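Local atomic coordinates of probable dipeptidase (Pseudomonas aeruginosa, PDB entry 3B40), a protein that probably hydrolyses dipeptides as a metal-dependent peptidase of the membrane dipeptidase (M19) family. Residues G350-G355 against I392-G397; A341-V346 against R385-A390; V261-G266 against G398-A403; I22-S27 against R59-A64. The protein carries 11 engineered substitutions. All blocks are in the same frame, centred on the assembly; numbering follows the deposited sequence.

Overall arrangement
Contacts 3 and 4 lie in the buried interior, contact 1 is partly buried and contact 2 is at the surface. Contacts 1, 2 and 3 gather round helix 389-409 and the chain leading into it: Arg385 and Tyr387, just before the helix, meet helix 335-349 in contact 2, residues 392-397 meet the entry to strand 354-357 in contact 1, and residues 398-403 face strand 261-265 in contact 3. Contact 4 joins strands 25-29 and 62-68 of the same parallel sheet. The chemistry follows position: a carboxylate network at the surface, one salt bridge beside an aliphatic cluster in contact 1, methyl packing with a bridging water in contact 3, and backbone pairing in contact 4.

Contact 1 (G350-G355 against I392-G397); sequences GIDHVG and IAKLWG. With CD (cadmium ion), chain C.
Leu395 packs against Ile351 and Val354 where the chain enters strand 354-357, a strand of the TIM-barrel fold expected for the M19 family, and helix 389-409 runs past that entrance. The apolar part is built round the leucine. Its CD2 lies 3.6 Å from Val354 CG1, the two side chains running side by side, whereas Ile351 crosses at about a right angle and brings its CD1 to 4.0 Å from Leu395 CG. Ile351 reaches that far because CG1 is turned opposite the backbone N (chi1 -172°), which sends the long branch toward the helix.

The charged part lies at the outer margin. Lys394, extended beyond CG, forms a salt bridge from NZ to Asp352 OD1 at 2.8 Å, approaching nearly along the C-O axis. The other carboxylate oxygen, OD2, accepts a bond from a water bound to the cadmium ion, so Asp352 belongs to the second shell of that metal. His353 binds the same cadmium ion directly through NE2, and its ND1 is held by Gly260 O.

Backbones approach closely at the strand: Gly355 CA makes a CA-H...O contact with Leu395 O at 3.2 Å.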
loop_
_atom_site.group_PDB
_atom_site.type_symbol
_atom_site.label_atom_id
_atom_site.label_comp_id
_atom_site.label_asym_id
_atom_site.label_seq_id
_atom_site.Cartn_x
_atom_site.Cartn_y
_atom_site.Cartn_z
ATOM N N GLY A 350 -4.500 4.875 19.239
ATOM C CA GLY A 350 -3.751 4.161 20.274
ATOM C C GLY A 350 -2.690 3.255 19.685
ATOM O O GLY A 350 -2.828 2.780 18.535
ATOM N N ILE A 351 -1.650 2.977 20.478
ATOM C CA ILE A 351 -0.453 2.282 19.971
ATOM C C ILE A 351 -0.806 0.925 19.368
ATOM O O ILE A 351 -0.087 0.432 18.514
ATOM C CB ILE A 351 0.699 2.138 21.058
ATOM C CG1 ILE A 351 1.989 1.591 20.434
ATOM C CG2 ILE A 351 0.305 1.284 22.252
ATOM C CD1 ILE A 351 2.723 2.620 19.578
ATOM N N ASP A 352 -1.912 0.333 19.815
ATOM C CA ASP A 352 -2.261 -1.036 19.402
ATOM C C ASP A 352 -2.857 -1.116 17.980
ATOM O O ASP A 352 -3.121 -2.218 17.438
ATOM C CB ASP A 352 -3.255 -1.648 20.384
ATOM C CG ASP A 352 -2.645 -1.989 21.746
ATOM O OD1 ASP A 352 -1.421 -2.286 21.873
ATOM O OD2 ASP A 352 -3.442 -2.024 22.706
ATOM N N HIS A 353 -3.073 0.039 17.367
ATOM C CA HIS A 353 -3.797 0.078 16.096
ATOM C C HIS A 353 -3.049 0.739 14.975
ATOM O O HIS A 353 -3.671 1.173 13.965
ATOM C CB HIS A 353 -5.162 0.744 16.303
ATOM C CG HIS A 353 -6.013 -0.005 17.264
ATOM N ND1 HIS A 353 -6.631 -1.188 16.924
ATOM C CD2 HIS A 353 -6.270 0.199 18.578
ATOM C CE1 HIS A 353 -7.284 -1.652 17.976
ATOM N NE2 HIS A 353 -7.088 -0.823 18.985
ATOM N N VAL A 354 -1.729 0.811 15.152
ATOM C CA VAL A 354 -0.842 1.442 14.187
ATOM C C VAL A 354 0.311 0.498 13.733
ATOM O O VAL A 354 0.840 -0.316 14.509
ATOM C CB VAL A 354 -0.306 2.831 14.703
ATOM C CG1 VAL A 354 0.420 3.618 13.588
ATOM C CG2 VAL A 354 -1.447 3.705 15.240
ATOM N N GLY A 355 0.680 0.628 12.463
ATOM C CA GLY A 355 1.802 -0.133 11.867
ATOM C C GLY A 355 2.536 0.744 10.878
ATOM O O GLY A 355 2.360 1.954 10.888
ATOM N N ILE A 392 7.554 -0.045 19.699
ATOM C CA ILE A 392 8.196 -0.253 18.400
ATOM C C ILE A 392 7.930 -1.662 17.811
ATOM O O ILE A 392 7.680 -1.788 16.602
ATOM C CB ILE A 392 9.708 0.046 18.464
ATOM C CG1 ILE A 392 9.929 1.509 18.856
ATOM C CG2 ILE A 392 10.396 -0.314 17.107
ATOM C CD1 ILE A 392 11.371 1.820 19.363
ATOM N N ALA A 393 7.972 -2.702 18.651
ATOM C CA ALA A 393 7.652 -4.050 18.202
ATOM C C ALA A 393 6.192 -4.166 17.708
ATOM O O ALA A 393 5.898 -4.922 16.757
ATOM C CB ALA A 393 7.947 -5.088 19.303
ATOM N N LYS A 394 5.281 -3.435 18.340
ATOM C CA LYS A 394 3.869 -3.429 17.922
ATOM C C LYS A 394 3.740 -2.731 16.560
ATOM O O LYS A 394 3.156 -3.282 15.640
ATOM C CB LYS A 394 3.020 -2.699 18.960
ATOM C CG LYS A 394 2.922 -3.379 20.308
ATOM C CD LYS A 394 1.810 -2.784 21.159
ATOM C CE LYS A 394 1.762 -3.534 22.479
ATOM N NZ LYS A 394 0.816 -2.912 23.436
ATOM N N LEU A 395 4.341 -1.538 16.437
ATOM C CA LEU A 395 4.412 -0.782 15.174
ATOM C C LEU A 395 4.977 -1.586 14.025
ATOM O O LEU A 395 4.424 -1.569 12.927
ATOM C CB LEU A 395 5.186 0.560 15.315
ATOM C CG LEU A 395 4.498 1.708 16.060
ATOM C CD1 LEU A 395 5.489 2.818 16.429
ATOM C CD2 LEU A 395 3.343 2.312 15.207
ATOM N N TRP A 396 6.076 -2.294 14.266
ATOM C CA TRP A 396 6.770 -3.054 13.207
ATOM C C TRP A 396 6.160 -4.407 12.848
ATOM O O TRP A 396 6.757 -5.208 12.092
ATOM C CB TRP A 396 8.241 -3.224 13.554
ATOM C CG TRP A 396 9.122 -2.187 12.910
ATOM C CD1 TRP A 396 9.981 -1.343 13.544
ATOM C CD2 TRP A 396 9.192 -1.871 11.516
ATOM N NE1 TRP A 396 10.596 -0.523 12.631
ATOM C CE2 TRP A 396 10.137 -0.841 11.373
ATOM C CE3 TRP A 396 8.535 -2.368 10.358
ATOM C CZ2 TRP A 396 10.453 -0.281 10.133
ATOM C CZ3 TRP A 396 8.868 -1.814 9.110
ATOM C CH2 TRP A 396 9.807 -0.777 9.019
ATOM N N GLY A 397 4.969 -4.688 13.380
ATOM C CA GLY A 397 4.283 -5.920 12.995
ATOM C C GLY A 397 3.427 -6.621 14.034
ATOM O O GLY A 397 2.507 -7.366 13.669
HETATM CD CD CD C . -7.739 -1.356 21.116
HETATM O O HOH W 1 -6.210 -3.041 21.586
HETATM O O HOH W 2 -8.077 -3.948 20.384
HETATM O O HOH W 3 -9.781 0.043 20.786
HETATM O O HOH W 4 -6.642 0.640 22.012
#

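Contact 2 (A341-V346 against R385-A390); sequences AIDYTV and RGYSDA. With CA (calcium ion), chain E.
The carboxylate of Asp343 is shared between Tyr387 and Arg385, one oxygen to each, and the two donors approach it very differently. Tyr387 has CG opposite its carbonyl carbon (chi1 -72°), which sends the ring toward helix 335-349. It donates its hydroxyl proton to Asp343 in a short bond, 2.6 Å from OH to OD1, on the anti side and 25° out of the carboxylate plane. Arg385 instead comes from above that plane, with NH1 2.9 Å from Asp343 OD2. The bond lies nearly in the plane of the guanidinium, which is turned 73° against the carboxylate. Asp343 is thus fixed in rotation by both grips, and the positive charge probably favours its ionised form. NH1 has a second carboxylate in Asp340, NE pairs with Glu381 and NH2 bonds to Lys336 O, so the guanidinium is held on several sides.

Around the phenol oxygen the contact turns apolar. Ile342 CG2 lies 3.9 Å from Tyr387 OH, and Val346 CG2 approaches the ring at its edge.

Gly386 closes the preceding helix in a Schellman motif, and Ser388 is the N-cap of the next one, its OG accepting from Asp391 N. Asp389 binds a calcium ion together with His14. The contact therefore ties helix 335-349 to the end of helix 375-385 and the short link into helix 389-409, while Ile342 and Val346 also pack inward on strand 354-357.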
loop_
_atom_site.group_PDB
_atom_site.type_symbol
_atom_site.label_atom_id
_atom_site.label_comp_id
_atom_site.label_asym_id
_atom_site.label_seq_id
_atom_site.Cartn_x
_atom_site.Cartn_y
_atom_site.Cartn_z
ATOM N N ALA A 341 3.388 11.434 11.163
ATOM C CA ALA A 341 2.195 10.694 10.762
ATOM C C ALA A 341 1.937 9.538 11.719
ATOM O O ALA A 341 0.795 9.317 12.148
ATOM C CB ALA A 341 2.318 10.216 9.337
ATOM N N ILE A 342 2.983 8.804 12.092
ATOM C CA ILE A 342 2.822 7.748 13.101
ATOM C C ILE A 342 2.296 8.325 14.433
ATOM O O ILE A 342 1.345 7.790 15.006
ATOM C CB ILE A 342 4.144 6.943 13.309
ATOM C CG1 ILE A 342 4.510 6.203 11.984
ATOM C CG2 ILE A 342 4.020 5.995 14.505
ATOM C CD1 ILE A 342 5.840 5.434 11.999
ATOM N N ASP A 343 2.916 9.413 14.889
ATOM C CA ASP A 343 2.574 10.104 16.119
ATOM C C ASP A 343 1.090 10.485 16.103
ATOM O O ASP A 343 0.380 10.232 17.058
ATOM C CB ASP A 343 3.422 11.397 16.282
ATOM C CG ASP A 343 4.838 11.150 16.826
ATOM O OD1 ASP A 343 5.265 10.000 17.040
ATOM O OD2 ASP A 343 5.544 12.148 17.054
ATOM N N TYR A 344 0.642 11.100 15.016
ATOM C CA TYR A 344 -0.756 11.534 14.866
ATOM C C TYR A 344 -1.741 10.380 14.933
ATOM O O TYR A 344 -2.790 10.490 15.561
ATOM C CB TYR A 344 -0.951 12.305 13.555
ATOM C CG TYR A 344 -2.347 12.877 13.421
ATOM C CD1 TYR A 344 -2.664 14.129 13.952
ATOM C CD2 TYR A 344 -3.356 12.154 12.790
ATOM C CE1 TYR A 344 -3.951 14.648 13.842
ATOM C CE2 TYR A 344 -4.649 12.640 12.685
ATOM C CZ TYR A 344 -4.949 13.895 13.226
ATOM O OH TYR A 344 -6.213 14.403 13.099
ATOM N N THR A 345 -1.413 9.289 14.247
ATOM C CA THR A 345 -2.297 8.151 14.137
ATOM C C THR A 345 -2.420 7.484 15.503
ATOM O O THR A 345 -3.526 7.120 15.921
ATOM C CB THR A 345 -1.829 7.174 12.999
ATOM O OG1 THR A 345 -1.598 7.924 11.813
ATOM C CG2 THR A 345 -2.904 6.136 12.663
ATOM N N VAL A 346 -1.290 7.376 16.208
ATOM C CA VAL A 346 -1.259 6.831 17.546
ATOM C C VAL A 346 -2.101 7.693 18.507
ATOM O O VAL A 346 -2.887 7.146 19.269
ATOM C CB VAL A 346 0.198 6.640 18.061
ATOM C CG1 VAL A 346 0.225 6.356 19.559
ATOM C CG2 VAL A 346 0.933 5.540 17.272
ATOM N N ARG A 385 11.964 9.819 19.377
ATOM C CA ARG A 385 10.735 10.451 19.838
ATOM C C ARG A 385 10.201 9.908 21.135
ATOM O O ARG A 385 9.232 10.448 21.664
ATOM C CB ARG A 385 9.658 10.370 18.788
ATOM C CG ARG A 385 10.108 11.079 17.587
ATOM C CD ARG A 385 9.052 11.963 17.033
ATOM N NE ARG A 385 9.500 12.359 15.723
ATOM C CZ ARG A 385 8.726 12.900 14.809
ATOM N NH1 ARG A 385 7.429 13.092 15.051
ATOM N NH2 ARG A 385 9.251 13.224 13.660
ATOM N N GLY A 386 10.805 8.846 21.644
ATOM C CA GLY A 386 10.434 8.318 22.954
ATOM C C GLY A 386 9.561 7.069 22.975
ATOM O O GLY A 386 9.023 6.711 24.026
ATOM N N TYR A 387 9.420 6.397 21.833
ATOM C CA TYR A 387 8.733 5.097 21.803
ATOM C C TYR A 387 9.561 3.999 22.505
ATOM O O TYR A 387 10.788 3.924 22.332
ATOM C CB TYR A 387 8.428 4.681 20.367
ATOM C CG TYR A 387 7.325 5.491 19.721
ATOM C CD1 TYR A 387 7.606 6.701 19.080
ATOM C CD2 TYR A 387 6.000 5.054 19.764
ATOM C CE1 TYR A 387 6.604 7.441 18.474
ATOM C CE2 TYR A 387 4.968 5.810 19.175
ATOM C CZ TYR A 387 5.287 6.996 18.533
ATOM O OH TYR A 387 4.286 7.754 17.961
ATOM N N SER A 388 8.877 3.141 23.257
ATOM C CA SER A 388 9.536 2.062 23.953
ATOM C C SER A 388 9.795 0.935 22.987
ATOM O O SER A 388 9.222 0.903 21.912
ATOM C CB SER A 388 8.675 1.565 25.096
ATOM O OG SER A 388 7.511 0.948 24.581
ATOM N N ASP A 389 10.661 0.012 23.378
ATOM C CA ASP A 389 10.908 -1.196 22.606
ATOM C C ASP A 389 9.642 -1.994 22.332
ATOM O O ASP A 389 9.408 -2.393 21.187
ATOM C CB ASP A 389 11.956 -2.060 23.296
ATOM C CG ASP A 389 13.329 -1.455 23.253
ATOM O OD1 ASP A 389 13.548 -0.368 22.630
ATOM O OD2 ASP A 389 14.228 -2.098 23.855
ATOM N N ALA A 390 8.804 -2.168 23.354
ATOM C CA ALA A 390 7.497 -2.827 23.200
ATOM C C ALA A 390 6.616 -2.146 22.144
ATOM O O ALA A 390 6.017 -2.831 21.303
ATOM C CB ALA A 390 6.751 -2.885 24.531
HETATM CA CA CA E . 15.918 -1.310 23.898
HETATM O O HOH W 5 16.982 -3.046 22.585
#

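Contact 3 (V261-G266 against G398-A403); sequences VIQVVG and GNFLRA
Val261 lays its CG2 methyl over the first turn of segment 398-403, touching Asn399 O at 3.6 Å and Asn399 CB at 3.8 Å. The same methyl lies 4.1 Å from Ala403 CB, one turn further along the helix, so a single branch of the valine spans the two. It stands opposite the carbonyl carbon, while CG1, opposite the backbone N, is the more distant from the helix. Strand 261-265 belongs to the parallel sheet, consistent with the TIM-barrel fold of the family, and here packs against helix 389-409. The strand and helix segment 398-403 run at 144° to each other, with their axes 9.0 Å apart at closest approach.

The second point of contact is Gln263. Its chain bends at chi2 (-91°) and brings OE1 to 3.5 Å from Phe400 CB, at the edge of the phenyl ring and near its plane; amide and ring planes are turned 79° apart. A water joins the two segments here, donating to Gln263 OE1 and accepting from Phe400 N, with its oxygen 2.9 Å from that nitrogen. NE2 of the same amide makes a weak bond to Ser27 OG.

Asn399 ND2 and Arg402 NH2 serve the neighbouring strand entrance, the first bonding to Val354 O and Ile351 O, the second to Asp352 O and weakly to Asn399 OD1. Arg402 NH1 bonds to Gly259 O. Between strand 261-265 and helix 398-403 direct contact is therefore van der Waals packing, and a water links the glutamine amide oxygen to the helix backbone.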
loop_
_atom_site.group_PDB
_atom_site.type_symbol
_atom_site.label_atom_id
_atom_site.label_comp_id
_atom_site.label_asym_id
_atom_site.label_seq_id
_atom_site.Cartn_x
_atom_site.Cartn_y
_atom_site.Cartn_z
ATOM N N VAL A 261 -5.894 -2.225 12.043
ATOM C CA VAL A 261 -4.614 -1.488 12.090
ATOM C C VAL A 261 -4.460 -0.545 10.916
ATOM O O VAL A 261 -4.805 -0.887 9.785
ATOM C CB VAL A 261 -3.332 -2.448 12.140
ATOM C CG1 VAL A 261 -2.080 -1.637 12.364
ATOM C CG2 VAL A 261 -3.440 -3.482 13.254
ATOM N N ILE A 262 -3.909 0.638 11.191
ATOM C CA ILE A 262 -3.577 1.623 10.156
ATOM C C ILE A 262 -2.076 1.559 9.943
ATOM O O ILE A 262 -1.297 1.928 10.814
ATOM C CB ILE A 262 -4.028 3.044 10.558
ATOM C CG1 ILE A 262 -5.549 3.057 10.748
ATOM C CG2 ILE A 262 -3.658 4.068 9.474
ATOM C CD1 ILE A 262 -6.005 3.885 11.882
ATOM N N GLN A 263 -1.675 1.021 8.801
ATOM C CA GLN A 263 -0.244 0.848 8.532
ATOM C C GLN A 263 0.222 2.103 7.802
ATOM O O GLN A 263 -0.003 2.249 6.603
ATOM C CB GLN A 263 0.007 -0.437 7.729
ATOM C CG GLN A 263 -0.476 -1.721 8.444
ATOM C CD GLN A 263 0.589 -2.388 9.326
ATOM O OE1 GLN A 263 0.281 -2.872 10.416
ATOM N NE2 GLN A 263 1.827 -2.424 8.852
ATOM N N VAL A 264 0.882 2.989 8.540
ATOM C CA VAL A 264 1.256 4.328 8.058
ATOM C C VAL A 264 2.345 4.268 7.010
ATOM O O VAL A 264 3.425 3.722 7.256
ATOM C CB VAL A 264 1.725 5.247 9.224
ATOM C CG1 VAL A 264 2.176 6.620 8.694
ATOM C CG2 VAL A 264 0.600 5.418 10.277
ATOM N N VAL A 265 2.086 4.878 5.859
ATOM C CA VAL A 265 2.898 4.642 4.688
ATOM C C VAL A 265 3.957 5.736 4.462
ATOM O O VAL A 265 3.645 6.927 4.494
ATOM C CB VAL A 265 2.014 4.463 3.406
ATOM C CG1 VAL A 265 1.291 5.765 3.046
ATOM C CG2 VAL A 265 2.841 3.997 2.238
ATOM N N GLY A 266 5.186 5.301 4.166
ATOM C CA GLY A 266 6.280 6.214 3.796
ATOM C C GLY A 266 6.171 6.705 2.354
ATOM O O GLY A 266 7.100 6.512 1.549
ATOM N N GLY A 398 3.723 -6.414 15.318
ATOM C CA GLY A 398 2.939 -7.034 16.406
ATOM C C GLY A 398 1.433 -6.794 16.271
ATOM O O GLY A 398 0.625 -7.696 16.482
ATOM N N ASN A 399 1.060 -5.561 15.931
ATOM C CA ASN A 399 -0.356 -5.208 15.800
ATOM C C ASN A 399 -0.988 -5.912 14.617
ATOM O O ASN A 399 -2.100 -6.478 14.727
ATOM C CB ASN A 399 -0.496 -3.695 15.640
ATOM C CG ASN A 399 -0.146 -2.929 16.899
ATOM O OD1 ASN A 399 -0.325 -3.429 18.011
ATOM N ND2 ASN A 399 0.309 -1.675 16.735
ATOM N N PHE A 400 -0.289 -5.875 13.478
ATOM C CA PHE A 400 -0.758 -6.579 12.274
ATOM C C PHE A 400 -0.958 -8.062 12.536
ATOM O O PHE A 400 -1.957 -8.637 12.115
ATOM C CB PHE A 400 0.158 -6.359 11.050
ATOM C CG PHE A 400 -0.340 -7.038 9.782
ATOM C CD1 PHE A 400 -1.101 -6.334 8.848
ATOM C CD2 PHE A 400 -0.048 -8.374 9.526
ATOM C CE1 PHE A 400 -1.544 -6.948 7.677
ATOM C CE2 PHE A 400 -0.517 -9.004 8.352
ATOM C CZ PHE A 400 -1.247 -8.281 7.436
ATOM N N LEU A 401 0.021 -8.698 13.182
ATOM C CA LEU A 401 -0.058 -10.133 13.454
ATOM C C LEU A 401 -1.237 -10.475 14.384
ATOM O O LEU A 401 -1.879 -11.487 14.187
ATOM C CB LEU A 401 1.253 -10.626 14.053
ATOM C CG LEU A 401 2.519 -10.557 13.172
ATOM C CD1 LEU A 401 3.758 -10.985 13.955
ATOM C CD2 LEU A 401 2.362 -11.416 11.906
ATOM N N ARG A 402 -1.525 -9.624 15.383
ATOM C CA ARG A 402 -2.700 -9.838 16.274
ATOM C C ARG A 402 -3.982 -9.789 15.448
ATOM O O ARG A 402 -4.836 -10.699 15.503
ATOM C CB ARG A 402 -2.787 -8.753 17.364
ATOM C CG ARG A 402 -4.023 -8.856 18.347
ATOM C CD ARG A 402 -4.354 -7.504 19.000
ATOM N NE ARG A 402 -4.876 -6.520 18.029
ATOM C CZ ARG A 402 -4.323 -5.335 17.729
ATOM N NH1 ARG A 402 -4.909 -4.546 16.829
ATOM N NH2 ARG A 402 -3.187 -4.931 18.301
ATOM N N ALA A 403 -4.130 -8.711 14.693
ATOM C CA ALA A 403 -5.353 -8.522 13.883
ATOM C C ALA A 403 -5.523 -9.670 12.885
ATOM O O ALA A 403 -6.629 -10.157 12.674
ATOM C CB ALA A 403 -5.300 -7.181 13.152
HETATM O O HOH W 6 1.654 -3.770 12.900
#

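Contact 4 (I22-S27 against R59-A64); sequences ILSFDS and RLSGAA
Ser24 and Ser61 interlock through their hydroxyls at the start of a parallel strand pair. Ser24 N donates to Ser61 OG at 3.1 Å and 161°, and Ser61 N donates in return to Ser24 OG, likewise at 3.1 Å. Ser24 OG sits between its own backbone N and carbonyl carbon (chi1 46°), which brings it within bonding distance of Ser61 N. The carbonyl of Ser24 receives weak bonds from Ser61 N and Gly62 N.

Beyond the serines regular pairing takes over. Asp26 N bonds to Gly62 O at 3.3 Å, and Asp26 O accepts from Ala64 N at 2.9 Å, straighter at 160°. Bridges between Phe25 and Gly62 and between Asp26 and Ala63 set the register. The Phe25 ring leans over the second strand, its CZ 3.7 Å from Ala64 CB; Gly62, on the same face of the sheet as Phe25, has no side chain to meet CD1, which lies 3.7 Å from Gly62 O.

In the next shell, a water donates to Ile22 O and Arg59 O and so spans the entrance to the pair. Arg59, with positive phi, ends helix 52-58 as the C-prime residue of a Schellman motif and turns the chain into strand 62-68. Asp26 OD1 is held by Arg28 N and OD2 bonds to Ser358 OG, which fix the carboxylate.

The pair belongs to the beta-alpha-beta unit of strand 25-29, helix 52-58 and strand 62-68. Strand 131-138 continues the sheet beyond 62-68, and on the Phe25 side Phe400 of helix 389-409 and Phe122 of helix 119-127 meet its ring.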
loop_
_atom_site.group_PDB
_atom_site.type_symbol
_atom_site.label_atom_id
_atom_site.label_comp_id
_atom_site.label_asym_id
_atom_site.label_seq_id
_atom_site.Cartn_x
_atom_site.Cartn_y
_atom_site.Cartn_z
ATOM N N ILE A 22 13.687 -8.294 17.263
ATOM C CA ILE A 22 12.235 -8.103 16.965
ATOM C C ILE A 22 11.935 -8.464 15.531
ATOM O O ILE A 22 12.851 -8.484 14.697
ATOM C CB ILE A 22 11.701 -6.664 17.290
ATOM C CG1 ILE A 22 12.272 -5.602 16.320
ATOM C CG2 ILE A 22 11.950 -6.324 18.747
ATOM C CD1 ILE A 22 11.529 -4.200 16.383
ATOM N N LEU A 23 10.670 -8.798 15.274
ATOM C CA LEU A 23 10.150 -9.010 13.931
ATOM C C LEU A 23 9.786 -7.667 13.347
ATOM O O LEU A 23 9.298 -6.780 14.067
ATOM C CB LEU A 23 8.851 -9.826 13.944
ATOM C CG LEU A 23 8.815 -11.188 14.601
ATOM C CD1 LEU A 23 7.454 -11.861 14.381
ATOM C CD2 LEU A 23 9.956 -12.043 14.043
ATOM N N SER A 24 9.966 -7.558 12.035
ATOM C CA SER A 24 9.626 -6.352 11.316
ATOM C C SER A 24 8.824 -6.786 10.072
ATOM O O SER A 24 9.086 -7.824 9.483
ATOM C CB SER A 24 10.881 -5.590 10.933
ATOM O OG SER A 24 11.839 -6.464 10.403
ATOM N N PHE A 25 7.814 -6.006 9.717
ATOM C CA PHE A 25 6.879 -6.395 8.680
ATOM C C PHE A 25 6.453 -5.138 7.965
ATOM O O PHE A 25 6.124 -4.151 8.604
ATOM C CB PHE A 25 5.666 -7.118 9.266
ATOM C CG PHE A 25 4.580 -7.402 8.254
ATOM C CD1 PHE A 25 4.798 -8.294 7.204
ATOM C CD2 PHE A 25 3.358 -6.735 8.324
ATOM C CE1 PHE A 25 3.788 -8.557 6.258
ATOM C CE2 PHE A 25 2.334 -7.008 7.381
ATOM C CZ PHE A 25 2.558 -7.909 6.359
ATOM N N ASP A 26 6.499 -5.184 6.632
ATOM C CA ASP A 26 6.119 -4.046 5.787
ATOM C C ASP A 26 4.888 -4.478 4.985
ATOM O O ASP A 26 4.973 -5.372 4.146
ATOM C CB ASP A 26 7.298 -3.695 4.878
ATOM C CG ASP A 26 7.016 -2.510 3.940
ATOM O OD1 ASP A 26 5.839 -2.184 3.656
ATOM O OD2 ASP A 26 7.996 -1.913 3.460
ATOM N N SER A 27 3.743 -3.850 5.260
ATOM C CA SER A 27 2.474 -4.302 4.716
ATOM C C SER A 27 2.250 -3.909 3.275
ATOM O O SER A 27 1.172 -4.154 2.738
ATOM C CB SER A 27 1.286 -3.837 5.597
ATOM O OG SER A 27 1.348 -2.437 5.800
ATOM N N ARG A 59 17.528 -6.482 8.249
ATOM C CA ARG A 59 16.820 -7.381 9.193
ATOM C C ARG A 59 15.289 -7.303 9.071
ATOM O O ARG A 59 14.588 -7.513 10.050
ATOM C CB ARG A 59 17.221 -7.128 10.672
ATOM C CG ARG A 59 18.726 -7.149 10.981
ATOM C CD ARG A 59 19.368 -8.495 10.636
ATOM N NE ARG A 59 18.714 -9.647 11.275
ATOM C CZ ARG A 59 19.115 -10.230 12.412
ATOM N NH1 ARG A 59 18.441 -11.271 12.869
ATOM N NH2 ARG A 59 20.201 -9.810 13.085
ATOM N N LEU A 60 14.777 -6.977 7.879
ATOM C CA LEU A 60 13.332 -7.057 7.608
ATOM C C LEU A 60 12.932 -8.508 7.617
ATOM O O LEU A 60 13.489 -9.282 6.842
ATOM C CB LEU A 60 13.028 -6.480 6.218
ATOM C CG LEU A 60 11.527 -6.386 5.883
ATOM C CD1 LEU A 60 10.738 -5.561 6.897
ATOM C CD2 LEU A 60 11.298 -5.857 4.463
ATOM N N SER A 61 11.980 -8.880 8.470
ATOM C CA SER A 61 11.563 -10.282 8.584
ATOM C C SER A 61 10.656 -10.713 7.434
ATOM O O SER A 61 10.665 -11.878 7.023
ATOM C CB SER A 61 10.846 -10.543 9.914
ATOM O OG SER A 61 11.595 -9.980 10.990
ATOM N N GLY A 62 9.825 -9.788 6.967
ATOM C CA GLY A 62 8.895 -10.158 5.903
ATOM C C GLY A 62 8.089 -8.978 5.414
ATOM O O GLY A 62 8.273 -7.859 5.891
ATOM N N ALA A 63 7.228 -9.219 4.425
ATOM C CA ALA A 63 6.466 -8.141 3.776
ATOM C C ALA A 63 5.248 -8.699 3.072
ATOM O O ALA A 63 5.247 -9.867 2.665
ATOM C CB ALA A 63 7.333 -7.417 2.755
ATOM N N ALA A 64 4.219 -7.860 2.904
ATOM C CA ALA A 64 3.039 -8.276 2.139
ATOM C C ALA A 64 3.285 -7.869 0.690
ATOM O O ALA A 64 3.461 -6.690 0.389
ATOM C CB ALA A 64 1.754 -7.663 2.708
HETATM O O HOH W 7 13.586 -6.927 12.567
HETATM O O HOH W 8 0.273 -5.579 0.377
#